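Local structure of pectinesterase A (Erwinia chrysanthemi, 2NTP) at residues Thr173-Phe178 / Ser204-Ala209. The protein hydrolyses the methyl esters of pectin, releasing methanol and demethylated galacturonan in the first step of plant-tissue maceration and soft rot. Numbering follows the deposited sequence.
With ADA (alpha-D-galactopyranuronic acid), chain C; ADA (alpha-D-galactopyranuronic acid), chain B.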
ATOM      1  N   THR A 173      -6.272   7.495  -2.676  1.00  4.47           N
ATOM      2  CA  THR A 173      -7.387   7.715  -3.591  1.00  4.49           C
ATOM      3  C   THR A 173      -7.550   6.521  -4.535  1.00  4.50           C
ATOM      4  O   THR A 173      -8.359   5.618  -4.280  1.00  4.67           O
ATOM      5  CB  THR A 173      -7.183   9.022  -4.386  1.00  4.56           C
ATOM      6  OG1 THR A 173      -5.875   9.020  -4.963  1.00  4.80           O
ATOM      7  CG2 THR A 173      -7.306  10.238  -3.463  1.00  4.98           C
ATOM      8  N   VAL A 174      -6.756   6.499  -5.601  1.00  4.51           N
ATOM      9  CA  VAL A 174      -6.875   5.469  -6.635  1.00  4.94           C
ATOM     10  C   VAL A 174      -5.917   4.313  -6.371  1.00  4.97           C
ATOM     11  O   VAL A 174      -4.700   4.507  -6.333  1.00  4.92           O
ATOM     12  CB  VAL A 174      -6.605   6.065  -8.047  1.00  4.94           C
ATOM     13  CG1 VAL A 174      -6.410   4.958  -9.095  1.00  5.82           C
ATOM     14  CG2 VAL A 174      -7.731   7.013  -8.455  1.00  5.93           C
ATOM     15  N   ASP A 175      -6.478   3.113  -6.192  1.00  5.29           N
ATOM     16  CA  ASP A 175      -5.694   1.882  -6.075  1.00  5.35           C
ATOM     17  C   ASP A 175      -4.655   1.987  -4.961  1.00  5.33           C
ATOM     18  O   ASP A 175      -3.487   1.641  -5.165  1.00  5.64           O
ATOM     19  CB  ASP A 175      -5.007   1.542  -7.418  1.00  5.53           C
ATOM     20  CG  ASP A 175      -5.996   1.347  -8.568  1.00  5.97           C
ATOM     21  OD1 ASP A 175      -7.214   1.332  -8.329  1.00  6.01           O
ATOM     22  OD2 ASP A 175      -5.544   1.202  -9.730  1.00  7.12           O
ATOM     23  N   PHE A 176      -5.063   2.477  -3.787  1.00  4.99           N
ATOM     24  CA  PHE A 176      -4.061   2.830  -2.775  1.00  5.23           C
ATOM     25  C   PHE A 176      -3.470   1.651  -1.997  1.00  4.85           C
ATOM     26  O   PHE A 176      -2.496   1.818  -1.261  1.00  5.12           O
ATOM     27  CB  PHE A 176      -4.431   4.065  -1.921  1.00  5.37           C
ATOM     28  CG  PHE A 176      -5.579   3.876  -0.950  1.00  6.10           C
ATOM     29  CD1 PHE A 176      -5.361   3.342   0.322  1.00  6.62           C
ATOM     30  CD2 PHE A 176      -6.863   4.324  -1.275  1.00  6.42           C
ATOM     31  CE1 PHE A 176      -6.413   3.213   1.247  1.00  5.89           C
ATOM     32  CE2 PHE A 176      -7.923   4.211  -0.357  1.00  5.83           C
ATOM     33  CZ  PHE A 176      -7.698   3.649   0.902  1.00  6.18           C
ATOM     34  N   ILE A 177      -4.053   0.470  -2.181  1.00  4.41           N
ATOM     35  CA  ILE A 177      -3.405  -0.788  -1.816  1.00  4.35           C
ATOM     36  C   ILE A 177      -3.484  -1.639  -3.065  1.00  4.62           C
ATOM     37  O   ILE A 177      -4.575  -1.989  -3.500  1.00  4.30           O
ATOM     38  CB  ILE A 177      -4.111  -1.526  -0.656  1.00  4.43           C
ATOM     39  CG1 ILE A 177      -4.177  -0.642   0.596  1.00  4.47           C
ATOM     40  CG2 ILE A 177      -3.386  -2.847  -0.354  1.00  4.23           C
ATOM     41  CD1 ILE A 177      -5.134  -1.162   1.679  1.00  4.81           C
ATOM     42  N   PHE A 178      -2.338  -1.957  -3.654  1.00  4.67           N
ATOM     43  CA  PHE A 178      -2.341  -2.685  -4.929  1.00  5.18           C
ATOM     44  C   PHE A 178      -1.159  -3.635  -5.042  1.00  5.37           C
ATOM     45  O   PHE A 178      -0.144  -3.466  -4.359  1.00  5.44           O
ATOM     46  CB  PHE A 178      -2.381  -1.707  -6.122  1.00  5.59           C
ATOM     47  CG  PHE A 178      -1.084  -0.973  -6.367  1.00  5.64           C
ATOM     48  CD1 PHE A 178      -0.637   0.000  -5.475  1.00  5.65           C
ATOM     49  CD2 PHE A 178      -0.316  -1.246  -7.501  1.00  6.07           C
ATOM     50  CE1 PHE A 178       0.562   0.674  -5.692  1.00  6.15           C
ATOM     51  CE2 PHE A 178       0.880  -0.562  -7.740  1.00  5.76           C
ATOM     52  CZ  PHE A 178       1.316   0.400  -6.836  1.00  6.45           C
ATOM     53  N   SER A 204     -14.249   8.738  -7.228  1.00  9.39           N
ATOM     54  CA  SER A 204     -13.075   9.358  -6.606  1.00  8.71           C
ATOM     55  C   SER A 204     -11.894   8.399  -6.446  1.00  8.36           C
ATOM     56  O   SER A 204     -10.743   8.822  -6.509  1.00  8.49           O
ATOM     57  CB  SER A 204     -13.435   9.976  -5.249  1.00  8.86           C
ATOM     58  OG  SER A 204     -14.049  11.246  -5.410  1.00  8.87           O
ATOM     59  N   GLY A 205     -12.168   7.114  -6.223  1.00  7.49           N
ATOM     60  CA  GLY A 205     -11.072   6.150  -6.115  1.00  6.94           C
ATOM     61  C   GLY A 205     -11.473   4.726  -5.817  1.00  6.67           C
ATOM     62  O   GLY A 205     -12.655   4.377  -5.873  1.00  6.42           O
ATOM     63  N   TYR A 206     -10.466   3.909  -5.515  1.00  6.64           N
ATOM     64  CA  TYR A 206     -10.632   2.475  -5.254  1.00  6.46           C
ATOM     65  C   TYR A 206      -9.638   2.103  -4.165  1.00  6.16           C
ATOM     66  O   TYR A 206      -8.446   2.417  -4.263  1.00  5.41           O
ATOM     67  CB  TYR A 206     -10.359   1.640  -6.521  1.00  6.89           C
ATOM     68  CG  TYR A 206     -10.947   2.251  -7.775  1.00  7.19           C
ATOM     69  CD1 TYR A 206     -10.219   3.179  -8.520  1.00  8.71           C
ATOM     70  CD2 TYR A 206     -12.242   1.938  -8.195  1.00  8.03           C
ATOM     71  CE1 TYR A 206     -10.755   3.773  -9.656  1.00  8.85           C
ATOM     72  CE2 TYR A 206     -12.792   2.530  -9.342  1.00  8.61           C
ATOM     73  CZ  TYR A 206     -12.029   3.443 -10.064  1.00  9.14           C
ATOM     74  OH  TYR A 206     -12.533   4.054 -11.190  1.00 10.99           O
ATOM     75  N   LEU A 207     -10.121   1.441  -3.124  1.00  6.29           N
ATOM     76  CA  LEU A 207      -9.253   1.069  -2.003  1.00  6.22           C
ATOM     77  C   LEU A 207      -8.168   0.105  -2.452  1.00  6.01           C
ATOM     78  O   LEU A 207      -7.007   0.241  -2.071  1.00  6.38           O
ATOM     79  CB  LEU A 207     -10.055   0.416  -0.875  1.00  6.49           C
ATOM     80  CG  LEU A 207     -10.696   1.330   0.171  1.00  7.02           C
ATOM     81  CD1 LEU A 207     -11.738   2.251  -0.431  1.00  7.60           C
ATOM     82  CD2 LEU A 207     -11.304   0.482   1.276  1.00  7.00           C
ATOM     83  N   THR A 208      -8.556  -0.878  -3.258  1.00  5.69           N
ATOM     84  CA  THR A 208      -7.622  -1.927  -3.646  1.00  5.44           C
ATOM     85  C   THR A 208      -7.598  -2.170  -5.144  1.00  5.43           C
ATOM     86  O   THR A 208      -8.586  -1.949  -5.838  1.00  5.31           O
ATOM     87  CB  THR A 208      -7.915  -3.267  -2.927  1.00  5.46           C
ATOM     88  OG1 THR A 208      -9.157  -3.817  -3.391  1.00  5.21           O
ATOM     89  CG2 THR A 208      -7.976  -3.069  -1.408  1.00  6.20           C
ATOM     90  N   ALA A 209      -6.447  -2.628  -5.622  1.00  5.40           N
ATOM     91  CA  ALA A 209      -6.309  -3.089  -7.001  1.00  5.35           C
ATOM     92  C   ALA A 209      -5.389  -4.305  -6.985  1.00  5.67           C
ATOM     93  O   ALA A 209      -4.199  -4.198  -7.301  1.00  5.41           O
ATOM     94  CB  ALA A 209      -5.763  -1.984  -7.902  1.00  5.26           C
TER
HETATM   95  C1  ADA C   3      -3.527   4.321 -14.081  1.00 13.01           C
HETATM   96  C2  ADA C   3      -3.104   3.275 -15.108  1.00 12.40           C
HETATM   97  C3  ADA C   3      -3.503   1.879 -14.625  1.00 12.91           C
HETATM   98  C4  ADA C   3      -2.957   1.633 -13.216  1.00 12.20           C
HETATM   99  C5  ADA C   3      -3.472   2.729 -12.280  1.00 12.63           C
HETATM  100  C6  ADA C   3      -2.989   2.588 -10.859  1.00 13.13           C
HETATM  101  O2  ADA C   3      -3.721   3.576 -16.366  1.00 13.31           O
HETATM  102  O3  ADA C   3      -3.020   0.889 -15.543  1.00 13.63           O
HETATM  103  O4  ADA C   3      -1.526   1.699 -13.244  1.00 11.38           O
HETATM  104  O5  ADA C   3      -3.021   3.995 -12.784  1.00 11.86           O
HETATM  105  O6B ADA C   3      -3.017   1.475 -10.274  1.00 14.32           O
HETATM  106  O6A ADA C   3      -2.581   3.629 -10.305  1.00 13.96           O
HETATM  107  C1  ADA B   1     -11.113   7.888 -16.105  1.00 36.55           C
HETATM  108  C2  ADA B   1     -11.080   6.521 -15.408  1.00 36.27           C
HETATM  109  C3  ADA B   1     -11.200   6.687 -13.892  1.00 35.23           C
HETATM  110  C4  ADA B   1     -10.124   7.640 -13.371  1.00 34.34           C
HETATM  111  C5  ADA B   1     -10.151   8.973 -14.134  1.00 35.27           C
HETATM  112  C6  ADA B   1      -9.000   9.848 -13.711  1.00 36.51           C
HETATM  113  O1  ADA B   1     -12.417   8.485 -16.000  1.00 37.24           O
HETATM  114  O2  ADA B   1     -12.128   5.676 -15.901  1.00 37.13           O
HETATM  115  O3  ADA B   1     -11.092   5.418 -13.234  1.00 36.03           O
HETATM  116  O4  ADA B   1      -8.830   7.019 -13.458  1.00 28.50           O
HETATM  117  O5  ADA B   1     -10.110   8.765 -15.560  1.00 36.31           O
HETATM  118  O6B ADA B   1      -7.928   9.796 -14.358  1.00 37.08           O
HETATM  119  O6A ADA B   1      -9.152  10.597 -12.718  1.00 36.72           O
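Gly205 enters the contact through its backbone: its CA lies 3.3 Å from Thr173 O in a CA-H...O contact, and the same carbonyl accepts a hydrogen bond from Tyr206 N. That bond is bent, with an N-H...O angle of 141°. Tyr206 O in turn receives two weak bonds, from Asp175 N and Phe176 N, where segment 173-178 turns its corner. The Tyr206 ring runs alongside the carboxylate of the nucleophile Asp175, the planes 48° apart, with CD1 3.5 Å from OD1; Arg243 holds OD1 by a salt bridge. At the far end of the ring, Tyr206 OH is hydrogen-bonded to O3 of the galacturonate of chain B at 2.8 Å, while Asp175 OD2 approaches O6B of the chain C sugar to 2.6 Å. Val174, Asp175 and Tyr206 line the substrate cleft of the right-handed parallel beta-helix that pectinesterases share; the two segments belong to successive coils and bend at matching places, Asp175-Ile177 and Leu207. At that bend Leu207 turns from the cleft; its CG meets Phe176 CZ at 3.9 Å, and its CA makes an off-centre CH-pi contact with the ring. Phe176 CG sits between its backbone N and carbonyl carbon (chi1 70°), which brings one face of the ring against Leu207 O, which lies over its centre; that oxygen accepts a bond from Ile177 N. Beyond the bend the segments pair in parallel, Ile177 with Thr208 and Phe178 with Ala209: Thr208 CA approaches Ile177 O, which lies 2.9 Å from its donor Ala209 N. Ala209 CB then packs 3.4 Å from Asp175 CG.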